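Local coordinates for epimerase (Methylomonas sp. DH-1, PDB 7CJ7), which epimerises ketoses at C3 with the help of manganese, most actively L-ribulose, and also D-ribulose, D-allulose and D-fructose, at residues L7-H12 with E280-R285; V15-W20 with R26-G31; V210-G213 with Y219-T222; F245-S250 with D272-K277. All coordinates share one frame; numbering follows the deposited sequence.

Contact 1: residues L7-H12 with E280-R285; sequences LEYGGH and EFIKQR. With SOL (L-sorbose), chain C.
His12 NE2 and O6 of the bound L-sorbose lie 2.8 Å apart in a nearly straight hydrogen bond (177°), while further back on the same strand Tyr9 packs against Ile282 and Lys283 of the last helix. The sugar hydroxyl meets the imidazole at its edge and in its plane. The other ring nitrogen, ND1, is hydrogen-bonded to the backbone N of Leu14, which probably fixes how the ring is turned. Tyr9 illustrates how one ring can serve two unlike neighbours. With CG anti to the carbonyl carbon (chi1 -53°), it extends from strand 8-12 to the helix. Lys283, extended beyond CG, lays CE over one face, 4.0 Å from the centroid of the Tyr9 ring, in a CH-pi contact. Ile282 CG2 comes in obliquely, 3.7 Å from Tyr9 CE1. Within the helix, Arg285 NH2 donates to Phe281 O (2.9 Å) in the carbonyl plane, with NH2 above one face of the Phe281 ring, toward its rim. In this TIM barrel the first strand therefore divides its duties: its far end holds substrate through a polar bond, while Tyr9 joins it to the closing helix through dispersion and CH-pi forces.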
loop_
_atom_site.group_PDB
_atom_site.type_symbol
_atom_site.label_atom_id
_atom_site.label_comp_id
_atom_site.label_asym_id
_atom_site.label_seq_id
_atom_site.Cartn_x
_atom_site.Cartn_y
_atom_site.Cartn_z
ATOM N N LEU A 7 3.028 29.191 -4.897
ATOM C CA LEU A 7 2.187 28.222 -5.629
ATOM C C LEU A 7 2.823 27.995 -7.002
ATOM O O LEU A 7 2.895 28.931 -7.782
ATOM C CB LEU A 7 0.764 28.769 -5.757
ATOM C CG LEU A 7 -0.218 27.826 -6.439
ATOM C CD1 LEU A 7 -0.231 26.475 -5.754
ATOM C CD2 LEU A 7 -1.612 28.428 -6.469
ATOM N N GLU A 8 3.293 26.783 -7.271
ATOM C CA GLU A 8 3.919 26.440 -8.572
ATOM C C GLU A 8 3.671 24.956 -8.809
ATOM O O GLU A 8 3.521 24.219 -7.824
ATOM C CB GLU A 8 5.404 26.796 -8.598
ATOM C CG GLU A 8 6.174 26.361 -7.362
ATOM C CD GLU A 8 7.660 26.690 -7.437
ATOM O OE1 GLU A 8 8.365 26.516 -6.437
ATOM O OE2 GLU A 8 8.111 27.113 -8.506
ATOM N N TYR A 9 3.605 24.565 -10.080
ATOM C CA TYR A 9 3.243 23.201 -10.512
ATOM C C TYR A 9 4.458 22.527 -11.139
ATOM O O TYR A 9 5.158 23.123 -11.982
ATOM C CB TYR A 9 2.056 23.255 -11.465
ATOM C CG TYR A 9 0.884 24.010 -10.900
ATOM C CD1 TYR A 9 -0.106 23.368 -10.180
ATOM C CD2 TYR A 9 0.813 25.384 -11.020
ATOM C CE1 TYR A 9 -1.173 24.069 -9.650
ATOM C CE2 TYR A 9 -0.244 26.101 -10.493
ATOM C CZ TYR A 9 -1.249 25.439 -9.816
ATOM O OH TYR A 9 -2.287 26.158 -9.294
ATOM N N GLY A 10 4.673 21.278 -10.750
ATOM C CA GLY A 10 5.869 20.524 -11.147
ATOM C C GLY A 10 5.535 19.109 -11.547
ATOM O O GLY A 10 4.424 18.617 -11.211
ATOM N N GLY A 11 6.450 18.499 -12.294
ATOM C CA GLY A 11 6.392 17.086 -12.683
ATOM C C GLY A 11 7.570 16.339 -12.100
ATOM O O GLY A 11 8.690 16.873 -12.123
ATOM N N HIS A 12 7.324 15.156 -11.546
ATOM C CA HIS A 12 8.384 14.247 -11.054
ATOM C C HIS A 12 9.158 13.705 -12.255
ATOM O O HIS A 12 8.519 13.404 -13.276
ATOM C CB HIS A 12 7.752 13.152 -10.194
ATOM C CG HIS A 12 8.754 12.341 -9.453
ATOM N ND1 HIS A 12 9.317 11.211 -9.992
ATOM C CD2 HIS A 12 9.279 12.483 -8.218
ATOM C CE1 HIS A 12 10.160 10.691 -9.122
ATOM N NE2 HIS A 12 10.146 11.446 -8.021
ATOM N N GLU A 280 -3.500 19.812 -16.570
ATOM C CA GLU A 280 -4.863 20.337 -16.838
ATOM C C GLU A 280 -5.809 19.912 -15.704
ATOM O O GLU A 280 -6.615 20.752 -15.244
ATOM C CB GLU A 280 -5.367 19.823 -18.184
ATOM C CG GLU A 280 -6.718 20.383 -18.585
ATOM C CD GLU A 280 -7.372 19.653 -19.749
ATOM O OE1 GLU A 280 -7.304 18.396 -19.787
ATOM O OE2 GLU A 280 -7.936 20.333 -20.621
ATOM N N PHE A 281 -5.750 18.646 -15.297
ATOM C CA PHE A 281 -6.582 18.080 -14.200
ATOM C C PHE A 281 -6.389 18.919 -12.926
ATOM O O PHE A 281 -7.363 19.299 -12.268
ATOM C CB PHE A 281 -6.214 16.613 -13.972
ATOM C CG PHE A 281 -7.055 15.913 -12.937
ATOM C CD1 PHE A 281 -6.758 16.027 -11.589
ATOM C CD2 PHE A 281 -8.150 15.146 -13.310
ATOM C CE1 PHE A 281 -7.547 15.398 -10.637
ATOM C CE2 PHE A 281 -8.925 14.507 -12.355
ATOM C CZ PHE A 281 -8.622 14.639 -11.024
ATOM N N ILE A 282 -5.139 19.187 -12.564
ATOM C CA ILE A 282 -4.792 19.934 -11.322
ATOM C C ILE A 282 -5.264 21.388 -11.448
ATOM O O ILE A 282 -5.932 21.878 -10.532
ATOM C CB ILE A 282 -3.287 19.820 -11.037
ATOM C CG1 ILE A 282 -2.899 18.376 -10.712
ATOM C CG2 ILE A 282 -2.866 20.784 -9.940
ATOM C CD1 ILE A 282 -1.418 18.114 -10.797
ATOM N N LYS A 283 -4.963 22.057 -12.554
ATOM C CA LYS A 283 -5.243 23.510 -12.678
ATOM C C LYS A 283 -6.758 23.735 -12.737
ATOM O O LYS A 283 -7.219 24.815 -12.325
ATOM C CB LYS A 283 -4.492 24.088 -13.876
ATOM C CG LYS A 283 -3.007 24.268 -13.622
ATOM C CD LYS A 283 -2.321 25.132 -14.638
ATOM C CE LYS A 283 -0.895 25.418 -14.238
ATOM N NZ LYS A 283 -0.213 26.285 -15.221
ATOM N N GLN A 284 -7.521 22.755 -13.204
ATOM C CA GLN A 284 -8.997 22.882 -13.257
ATOM C C GLN A 284 -9.562 22.861 -11.827
ATOM O O GLN A 284 -10.680 23.386 -11.616
ATOM C CB GLN A 284 -9.590 21.768 -14.108
ATOM C CG GLN A 284 -11.098 21.870 -14.251
ATOM C CD GLN A 284 -11.670 20.709 -15.027
ATOM O OE1 GLN A 284 -12.737 20.191 -14.698
ATOM N NE2 GLN A 284 -10.951 20.288 -16.058
ATOM N N ARG A 285 -8.813 22.301 -10.868
ATOM C CA ARG A 285 -9.319 22.058 -9.488
ATOM C C ARG A 285 -8.621 22.944 -8.458
ATOM O O ARG A 285 -9.124 23.018 -7.317
ATOM C CB ARG A 285 -9.141 20.586 -9.120
ATOM C CG ARG A 285 -10.091 19.682 -9.884
ATOM C CD ARG A 285 -9.654 18.233 -9.925
ATOM N NE ARG A 285 -10.655 17.458 -10.630
ATOM C CZ ARG A 285 -10.772 17.396 -11.952
ATOM N NH1 ARG A 285 -11.740 16.679 -12.485
ATOM N NH2 ARG A 285 -9.930 18.040 -12.748
HETATM C C1 SOL C . 7.276 7.454 -2.808
HETATM O O1 SOL C . 6.167 6.586 -2.768
HETATM C C2 SOL C . 6.875 8.855 -3.141
HETATM O O2 SOL C . 5.728 9.229 -2.964
HETATM C C3 SOL C . 7.917 9.781 -3.752
HETATM O O3 SOL C . 7.544 11.131 -3.598
HETATM C C4 SOL C . 9.298 9.538 -3.151
HETATM O O4 SOL C . 9.259 9.808 -1.748
HETATM C C5 SOL C . 10.398 10.398 -3.777
HETATM O O5 SOL C . 11.605 10.235 -3.033
HETATM C C6 SOL C . 10.673 10.068 -5.228
HETATM O O6 SOL C . 11.676 10.938 -5.760
#

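Contact 2: residues V15-W20 with R26-G31; sequences VWSGDW and RKAIAG
Trp16 lies along helix 22-35 with its indole over Gly31: Gly31 CA sits 3.9 Å from the centroid of the Trp16 five-membered ring in a CH-pi contact. Ala28 O lies over the same face, offset toward the rim, and Val15 CG1 covers the opposite face. The close fit depends on the glycine, since a beta carbon there would run into the indole nitrogen. At the root of the side chain, Trp16 CB rests 3.6 Å from Ala28 CA. Trp20 comes to Ala28 from the other side: its CZ3 is 3.8 Å from Ala28 CB, and its CZ2 meets Ile29 CD1, the side chains of Trp20 and Ile29 crossing at about a right angle. Two polar links flank these apolar contacts. Lys27, bent at its last torsion (chi4 -77°), turns NZ back to donate to Trp16 O at 3.0 Å. A water in the indole plane accepts from Trp16 NE1, a long bond of 3.3 Å, and donates to Gly31 O at 2.7 Å. Further out, Trp20 NE1 is held by Thr55 OG1 and Ser17 OG by Gly24 O, while Ala275 of helix 271-285 packs on Trp16. Cutting Trp16 back to an alanine would probably open a gap between Val15 and the helix and leave the bridging water without its indole donor. This is the loop that follows the first barrel strand, folded back on the helix it leads into; the chemistry implies a joint made mainly by aromatic burial, with hydrogen bonds gathered at its margin.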
loop_
_atom_site.group_PDB
_atom_site.type_symbol
_atom_site.label_atom_id
_atom_site.label_comp_id
_atom_site.label_asym_id
_atom_site.label_seq_id
_atom_site.Cartn_x
_atom_site.Cartn_y
_atom_site.Cartn_z
ATOM N N VAL A 15 8.228 10.648 -14.595
ATOM C CA VAL A 15 7.167 10.765 -15.630
ATOM C C VAL A 15 7.838 10.641 -17.002
ATOM O O VAL A 15 7.175 10.139 -17.924
ATOM C CB VAL A 15 6.362 12.062 -15.472
ATOM C CG1 VAL A 15 5.533 12.363 -16.707
ATOM C CG2 VAL A 15 5.474 11.994 -14.241
ATOM N N TRP A 16 9.122 11.007 -17.101
ATOM C CA TRP A 16 9.836 11.136 -18.396
ATOM C C TRP A 16 11.062 10.223 -18.486
ATOM O O TRP A 16 11.291 9.692 -19.582
ATOM C CB TRP A 16 10.224 12.590 -18.663
ATOM C CG TRP A 16 9.061 13.500 -18.902
ATOM C CD1 TRP A 16 8.379 13.688 -20.070
ATOM C CD2 TRP A 16 8.477 14.398 -17.945
ATOM N NE1 TRP A 16 7.401 14.633 -19.899
ATOM C CE2 TRP A 16 7.442 15.090 -18.607
ATOM C CE3 TRP A 16 8.739 14.695 -16.603
ATOM C CZ2 TRP A 16 6.649 16.034 -17.958
ATOM C CZ3 TRP A 16 7.957 15.631 -15.968
ATOM C CH2 TRP A 16 6.936 16.294 -16.641
ATOM N N SER A 17 11.860 10.109 -17.425
ATOM C CA SER A 17 13.198 9.460 -17.459
ATOM C C SER A 17 13.429 8.605 -16.212
ATOM O O SER A 17 13.160 9.089 -15.117
ATOM C CB SER A 17 14.298 10.478 -17.598
ATOM O OG SER A 17 14.190 11.169 -18.830
ATOM N N GLY A 18 13.968 7.400 -16.395
ATOM C CA GLY A 18 14.322 6.481 -15.297
ATOM C C GLY A 18 15.723 6.729 -14.762
ATOM O O GLY A 18 16.050 6.193 -13.691
ATOM N N ASP A 19 16.533 7.503 -15.479
ATOM C CA ASP A 19 17.922 7.840 -15.082
ATOM C C ASP A 19 18.109 9.342 -15.277
ATOM O O ASP A 19 17.323 9.952 -16.030
ATOM C CB ASP A 19 18.952 7.055 -15.895
ATOM C CG ASP A 19 19.013 7.470 -17.354
ATOM O OD1 ASP A 19 18.567 8.597 -17.666
ATOM O OD2 ASP A 19 19.505 6.664 -18.169
ATOM N N TRP A 20 19.103 9.917 -14.614
ATOM C CA TRP A 20 19.454 11.345 -14.793
ATOM C C TRP A 20 20.795 11.451 -15.526
ATOM O O TRP A 20 21.671 12.188 -15.058
ATOM C CB TRP A 20 19.457 12.084 -13.452
ATOM C CG TRP A 20 19.264 13.555 -13.633
ATOM C CD1 TRP A 20 20.225 14.520 -13.607
ATOM C CD2 TRP A 20 18.037 14.225 -13.975
ATOM N NE1 TRP A 20 19.679 15.742 -13.885
ATOM C CE2 TRP A 20 18.338 15.595 -14.108
ATOM C CE3 TRP A 20 16.722 13.800 -14.190
ATOM C CZ2 TRP A 20 17.365 16.543 -14.418
ATOM C CZ3 TRP A 20 15.761 14.737 -14.501
ATOM C CH2 TRP A 20 16.080 16.090 -14.618
ATOM N N ARG A 26 17.819 15.962 -20.271
ATOM C CA ARG A 26 17.301 16.820 -21.367
ATOM C C ARG A 26 15.878 16.377 -21.719
ATOM O O ARG A 26 15.017 17.250 -21.896
ATOM C CB ARG A 26 18.206 16.789 -22.597
ATOM C CG ARG A 26 17.640 17.577 -23.775
ATOM C CD ARG A 26 18.563 17.643 -24.974
ATOM N NE ARG A 26 19.675 18.527 -24.709
ATOM C CZ ARG A 26 19.637 19.847 -24.866
ATOM N NH1 ARG A 26 18.556 20.437 -25.349
ATOM N NH2 ARG A 26 20.696 20.569 -24.575
ATOM N N LYS A 27 15.646 15.066 -21.798
ATOM C CA LYS A 27 14.326 14.485 -22.140
ATOM C C LYS A 27 13.312 14.949 -21.095
ATOM O O LYS A 27 12.228 15.438 -21.487
ATOM C CB LYS A 27 14.440 12.960 -22.192
ATOM C CG LYS A 27 13.217 12.214 -22.688
ATOM C CD LYS A 27 13.591 10.788 -23.021
ATOM C CE LYS A 27 12.465 9.964 -23.598
ATOM N NZ LYS A 27 11.520 9.534 -22.539
ATOM N N ALA A 28 13.669 14.837 -19.813
ATOM C CA ALA A 28 12.769 15.151 -18.682
ATOM C C ALA A 28 12.513 16.662 -18.627
ATOM O O ALA A 28 11.356 17.067 -18.451
ATOM C CB ALA A 28 13.353 14.627 -17.395
ATOM N N ILE A 29 13.560 17.470 -18.770
ATOM C CA ILE A 29 13.448 18.951 -18.643
ATOM C C ILE A 29 12.658 19.484 -19.842
ATOM O O ILE A 29 11.713 20.262 -19.628
ATOM C CB ILE A 29 14.833 19.592 -18.449
ATOM C CG1 ILE A 29 15.347 19.292 -17.037
ATOM C CG2 ILE A 29 14.795 21.086 -18.738
ATOM C CD1 ILE A 29 16.800 19.634 -16.799
ATOM N N ALA A 30 12.962 19.017 -21.049
ATOM C CA ALA A 30 12.225 19.404 -22.273
ATOM C C ALA A 30 10.757 18.977 -22.130
ATOM O O ALA A 30 9.865 19.770 -22.484
ATOM C CB ALA A 30 12.886 18.811 -23.495
ATOM N N GLY A 31 10.512 17.784 -21.578
ATOM C CA GLY A 31 9.156 17.241 -21.372
ATOM C C GLY A 31 8.339 18.099 -20.416
ATOM O O GLY A 31 7.205 18.469 -20.764
HETATM O O HOH W 1 5.465 16.569 -21.717
#

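Contact 3: residues V210-G213 with Y219-T222; sequences VHIG and YLGT. With MN (manganese (II) ion), chain D.
Leu220 and Ile212 touch through their methyl groups, and the leucine can be traced outward from its backbone. Its CB is directed toward the end of strand 207-212. CG, anti to the carbonyl carbon (chi1 -58°), carries the two methyls onward to the strand. CD1 goes furthest into the contact, coming 3.6 Å from Ile212 CG2. CD2 lies against the same methyl, 4.0 Å from Ile212 CG2, and also 4.2 Å from Gly213 C, so the fork of the leucine sits against one branch of the isoleucine and the backbone just beyond it. The two side chains cross at about a right angle. Ala278, Phe281 and Ile282 of helix 271-285 and Phe245 of the next strand also pack on the leucine. This is the seventh strand of the TIM barrel and the loop leaving its C-terminal end, the end where such barrels place their active sites. The loop bends through a type II beta turn from Tyr219 to Thr222, with Gly221 taking the positive phi (95°) of its third position. Its backbone bond, Thr222 N to Tyr219 O, is weak, whereas Thr222 OG1 donates to the same carbonyl at 2.8 Å and reinforces the turn. One residue before Ile212, His211 ND1 binds the manganese at 2.2 Å, together with Glu152, Asp185 and Glu246. His211 NE2 is hydrogen-bonded to Glu41 OE1, a second-shell carboxylate that probably fixes the rotation of the imidazole on the metal.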
loop_
_atom_site.group_PDB
_atom_site.type_symbol
_atom_site.label_atom_id
_atom_site.label_comp_id
_atom_site.label_asym_id
_atom_site.label_seq_id
_atom_site.Cartn_x
_atom_site.Cartn_y
_atom_site.Cartn_z
ATOM N N VAL A 210 3.339 19.300 -1.697
ATOM C CA VAL A 210 2.205 18.429 -2.090
ATOM C C VAL A 210 2.594 17.600 -3.313
ATOM O O VAL A 210 3.126 18.169 -4.292
ATOM C CB VAL A 210 0.937 19.253 -2.359
ATOM C CG1 VAL A 210 -0.107 18.416 -3.076
ATOM C CG2 VAL A 210 0.387 19.859 -1.083
ATOM N N HIS A 211 2.349 16.295 -3.228
ATOM C CA HIS A 211 2.326 15.371 -4.385
ATOM C C HIS A 211 0.885 15.009 -4.723
ATOM O O HIS A 211 0.108 14.627 -3.808
ATOM C CB HIS A 211 3.146 14.115 -4.127
ATOM C CG HIS A 211 4.609 14.344 -4.266
ATOM N ND1 HIS A 211 5.526 13.340 -4.050
ATOM C CD2 HIS A 211 5.315 15.450 -4.597
ATOM C CE1 HIS A 211 6.739 13.796 -4.291
ATOM N NE2 HIS A 211 6.642 15.099 -4.599
ATOM N N ILE A 212 0.587 15.087 -6.018
ATOM C CA ILE A 212 -0.699 14.654 -6.617
ATOM C C ILE A 212 -0.419 13.332 -7.322
ATOM O O ILE A 212 0.301 13.337 -8.343
ATOM C CB ILE A 212 -1.264 15.719 -7.568
ATOM C CG1 ILE A 212 -1.437 17.072 -6.875
ATOM C CG2 ILE A 212 -2.552 15.233 -8.214
ATOM C CD1 ILE A 212 -2.301 17.022 -5.634
ATOM N N GLY A 213 -0.922 12.248 -6.747
ATOM C CA GLY A 213 -0.859 10.891 -7.317
ATOM C C GLY A 213 -2.217 10.219 -7.259
ATOM O O GLY A 213 -2.905 10.324 -6.219
ATOM N N TYR A 219 -2.908 7.653 -14.544
ATOM C CA TYR A 219 -3.641 8.859 -15.005
ATOM C C TYR A 219 -4.513 9.413 -13.868
ATOM O O TYR A 219 -5.261 8.658 -13.222
ATOM C CB TYR A 219 -4.500 8.532 -16.230
ATOM C CG TYR A 219 -3.771 8.612 -17.544
ATOM C CD1 TYR A 219 -3.131 7.502 -18.072
ATOM C CD2 TYR A 219 -3.768 9.783 -18.289
ATOM C CE1 TYR A 219 -2.468 7.564 -19.289
ATOM C CE2 TYR A 219 -3.119 9.856 -19.509
ATOM C CZ TYR A 219 -2.459 8.747 -20.009
ATOM O OH TYR A 219 -1.795 8.834 -21.205
ATOM N N LEU A 220 -4.464 10.722 -13.640
ATOM C CA LEU A 220 -5.354 11.361 -12.642
ATOM C C LEU A 220 -6.802 11.214 -13.127
ATOM O O LEU A 220 -7.077 11.452 -14.325
ATOM C CB LEU A 220 -4.966 12.831 -12.435
ATOM C CG LEU A 220 -3.527 13.105 -11.984
ATOM C CD1 LEU A 220 -3.325 14.582 -11.660
ATOM C CD2 LEU A 220 -3.134 12.241 -10.796
ATOM N N GLY A 221 -7.701 10.840 -12.216
ATOM C CA GLY A 221 -9.151 10.769 -12.468
ATOM C C GLY A 221 -9.606 9.375 -12.862
ATOM O O GLY A 221 -10.807 9.216 -13.100
ATOM N N THR A 222 -8.690 8.403 -12.954
ATOM C CA THR A 222 -8.985 7.007 -13.393
ATOM C C THR A 222 -8.867 6.042 -12.213
ATOM O O THR A 222 -8.809 4.817 -12.440
ATOM C CB THR A 222 -8.058 6.551 -14.527
ATOM O OG1 THR A 222 -6.738 6.398 -13.999
ATOM C CG2 THR A 222 -8.063 7.510 -15.697
HETATM MN MN MN D . 5.279 11.267 -3.386
#

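Contact 4: residues F245-S250 with D272-K277; sequences FESFSS and DDLAGK. With MN (manganese (II) ion), chain D; SOL (L-sorbose), chain C.
Phe245 and Leu274 bury the most surface here, meeting at about a right angle, with Ser247 completing the group. Leu274 CG lies at the edge of the phenyl ring, near its plane, 3.7 Å from Phe245 CZ. With CG anti to its backbone N (chi1 176°), Leu274 reaches out from helix 271-285, and its CD2 also comes within 3.6 Å of Ser247 OG. That hydroxyl makes its hydrogen bond with Arg217 O, so the leucine methyl merely packs beside it. Shortening Leu274 to an alanine is likely to leave the Phe245 edge without its main neighbour on the helix and Ser247 without its apolar cover. Glu246 faces the other way, into the barrel. Its OE2 binds manganese at 2.1 Å, and its OE1 stands 2.8 Å from O3 of L-sorbose and 2.9 Å from sugar C3, consistent with its assignment by similarity as a proton donor or acceptor. The metal also takes sorbose O2 and O3, an arrangement that would hold C3 beside the carboxylate. On the outer helix surface, Lys277 NZ and Asp273 OD2 form a salt bridge of 3.0 Å; the same oxygen is hydrogen-bonded to Tyr219 OH. The segment 245-250 leaves the eighth strand, bonded through its backbone to Gly10 and His12 of strand 8-12 on one flank and to Ile212 of strand 207-212 on the other, with helix 271-285 packed outside.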
loop_
_atom_site.group_PDB
_atom_site.type_symbol
_atom_site.label_atom_id
_atom_site.label_comp_id
_atom_site.label_asym_id
_atom_site.label_seq_id
_atom_site.Cartn_x
_atom_site.Cartn_y
_atom_site.Cartn_z
ATOM N N PHE A 245 2.974 16.659 -9.801
ATOM C CA PHE A 245 2.343 15.442 -10.354
ATOM C C PHE A 245 3.375 14.318 -10.287
ATOM O O PHE A 245 4.510 14.468 -10.791
ATOM C CB PHE A 245 1.843 15.668 -11.779
ATOM C CG PHE A 245 1.444 14.388 -12.467
ATOM C CD1 PHE A 245 0.508 13.537 -11.901
ATOM C CD2 PHE A 245 2.021 14.023 -13.667
ATOM C CE1 PHE A 245 0.158 12.346 -12.525
ATOM C CE2 PHE A 245 1.664 12.840 -14.294
ATOM C CZ PHE A 245 0.729 12.011 -13.730
ATOM N N GLU A 246 2.968 13.207 -9.683
ATOM C CA GLU A 246 3.817 12.018 -9.500
ATOM C C GLU A 246 3.083 10.801 -10.066
ATOM O O GLU A 246 1.888 10.609 -9.755
ATOM C CB GLU A 246 4.161 11.842 -8.026
ATOM C CG GLU A 246 5.121 10.706 -7.776
ATOM C CD GLU A 246 5.759 10.776 -6.402
ATOM O OE1 GLU A 246 7.005 10.856 -6.318
ATOM O OE2 GLU A 246 5.006 10.761 -5.428
ATOM N N SER A 247 3.780 10.004 -10.865
ATOM C CA SER A 247 3.177 8.840 -11.553
ATOM C C SER A 247 4.269 7.842 -11.916
ATOM O O SER A 247 5.348 8.263 -12.355
ATOM C CB SER A 247 2.414 9.290 -12.777
ATOM O OG SER A 247 1.748 8.207 -13.387
ATOM N N PHE A 248 3.981 6.557 -11.767
ATOM C CA PHE A 248 4.953 5.490 -12.085
ATOM C C PHE A 248 4.279 4.445 -12.968
ATOM O O PHE A 248 3.139 4.018 -12.677
ATOM C CB PHE A 248 5.524 4.886 -10.807
ATOM C CG PHE A 248 6.203 5.881 -9.906
ATOM C CD1 PHE A 248 7.513 6.265 -10.128
ATOM C CD2 PHE A 248 5.523 6.440 -8.835
ATOM C CE1 PHE A 248 8.124 7.196 -9.302
ATOM C CE2 PHE A 248 6.137 7.368 -8.017
ATOM C CZ PHE A 248 7.436 7.743 -8.249
ATOM N N SER A 249 4.995 4.055 -14.020
ATOM C CA SER A 249 4.600 2.971 -14.949
ATOM C C SER A 249 5.828 2.105 -15.219
ATOM O O SER A 249 6.941 2.656 -15.201
ATOM C CB SER A 249 4.038 3.538 -16.227
ATOM O OG SER A 249 3.726 2.492 -17.130
ATOM N N SER A 250 5.634 0.812 -15.483
ATOM C CA SER A 250 6.722 -0.101 -15.912
ATOM C C SER A 250 7.330 0.417 -17.226
ATOM O O SER A 250 8.442 -0.017 -17.571
ATOM C CB SER A 250 6.236 -1.529 -16.019
ATOM O OG SER A 250 5.147 -1.629 -16.925
ATOM N N ASP A 272 4.110 12.513 -22.447
ATOM C CA ASP A 272 3.576 13.860 -22.790
ATOM C C ASP A 272 2.060 13.895 -22.571
ATOM O O ASP A 272 1.565 14.881 -22.027
ATOM C CB ASP A 272 3.939 14.256 -24.215
ATOM C CG ASP A 272 5.435 14.419 -24.396
ATOM O OD1 ASP A 272 6.122 14.694 -23.383
ATOM O OD2 ASP A 272 5.902 14.276 -25.546
ATOM N N ASP A 273 1.344 12.848 -22.965
ATOM C CA ASP A 273 -0.132 12.792 -22.805
ATOM C C ASP A 273 -0.451 12.772 -21.306
ATOM O O ASP A 273 -1.312 13.548 -20.840
ATOM C CB ASP A 273 -0.714 11.572 -23.512
ATOM C CG ASP A 273 -2.225 11.537 -23.426
ATOM O OD1 ASP A 273 -2.850 12.389 -24.069
ATOM O OD2 ASP A 273 -2.755 10.682 -22.694
ATOM N N LEU A 274 0.225 11.896 -20.577
ATOM C CA LEU A 274 0.011 11.725 -19.120
ATOM C C LEU A 274 0.258 13.062 -18.416
ATOM O O LEU A 274 -0.624 13.492 -17.666
ATOM C CB LEU A 274 0.948 10.645 -18.588
ATOM C CG LEU A 274 0.883 10.456 -17.075
ATOM C CD1 LEU A 274 -0.359 9.675 -16.679
ATOM C CD2 LEU A 274 2.141 9.775 -16.567
ATOM N N ALA A 275 1.411 13.697 -18.661
ATOM C CA ALA A 275 1.846 14.929 -17.959
ATOM C C ALA A 275 0.953 16.115 -18.344
ATOM O O ALA A 275 0.621 16.920 -17.462
ATOM C CB ALA A 275 3.290 15.216 -18.264
ATOM N N GLY A 276 0.580 16.232 -19.617
ATOM C CA GLY A 276 -0.293 17.324 -20.085
ATOM C C GLY A 276 -1.669 17.218 -19.453
ATOM O O GLY A 276 -2.193 18.248 -18.969
ATOM N N LYS A 277 -2.235 16.009 -19.442
ATOM C CA LYS A 277 -3.588 15.769 -18.891
ATOM C C LYS A 277 -3.554 15.996 -17.378
ATOM O O LYS A 277 -4.542 16.520 -16.854
ATOM C CB LYS A 277 -4.086 14.370 -19.249
ATOM C CG LYS A 277 -4.599 14.249 -20.677
ATOM C CD LYS A 277 -5.170 12.899 -20.994
ATOM C CE LYS A 277 -5.785 12.820 -22.375
ATOM N NZ LYS A 277 -5.596 11.465 -22.937
HETATM MN MN MN D . 5.279 11.267 -3.386
HETATM C C1 SOL C . 7.276 7.454 -2.808
HETATM O O1 SOL C . 6.167 6.586 -2.768
HETATM C C2 SOL C . 6.875 8.855 -3.141
HETATM O O2 SOL C . 5.728 9.229 -2.964
HETATM C C3 SOL C . 7.917 9.781 -3.752
HETATM O O3 SOL C . 7.544 11.131 -3.598
HETATM C C4 SOL C . 9.298 9.538 -3.151
HETATM O O4 SOL C . 9.259 9.808 -1.748
HETATM C C5 SOL C . 10.398 10.398 -3.777
HETATM O O5 SOL C . 11.605 10.235 -3.033
HETATM C C6 SOL C . 10.673 10.068 -5.228
HETATM O O6 SOL C . 11.676 10.938 -5.760
#

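Overall arrangement
From the N terminus, strand 8-12 opens contact 1, which closes only at the last helix and so joins the first strand to the last helix, near the two ends of the chain. Everything else nests within that loop. Contact 2 comes first, a short closure in which the loop after the first strand folds onto helix 22-35. Contacts 3 and 4 follow in series, each starting from the end of a late strand; none of the loops cross. Contacts 1 and 4 share helix 271-285, and contacts 2 and 3 pack against it as well. Strands 207-212, 242-245 and 8-12 are neighbours in the closed sheet, while contacts 3 and 4 share the manganese.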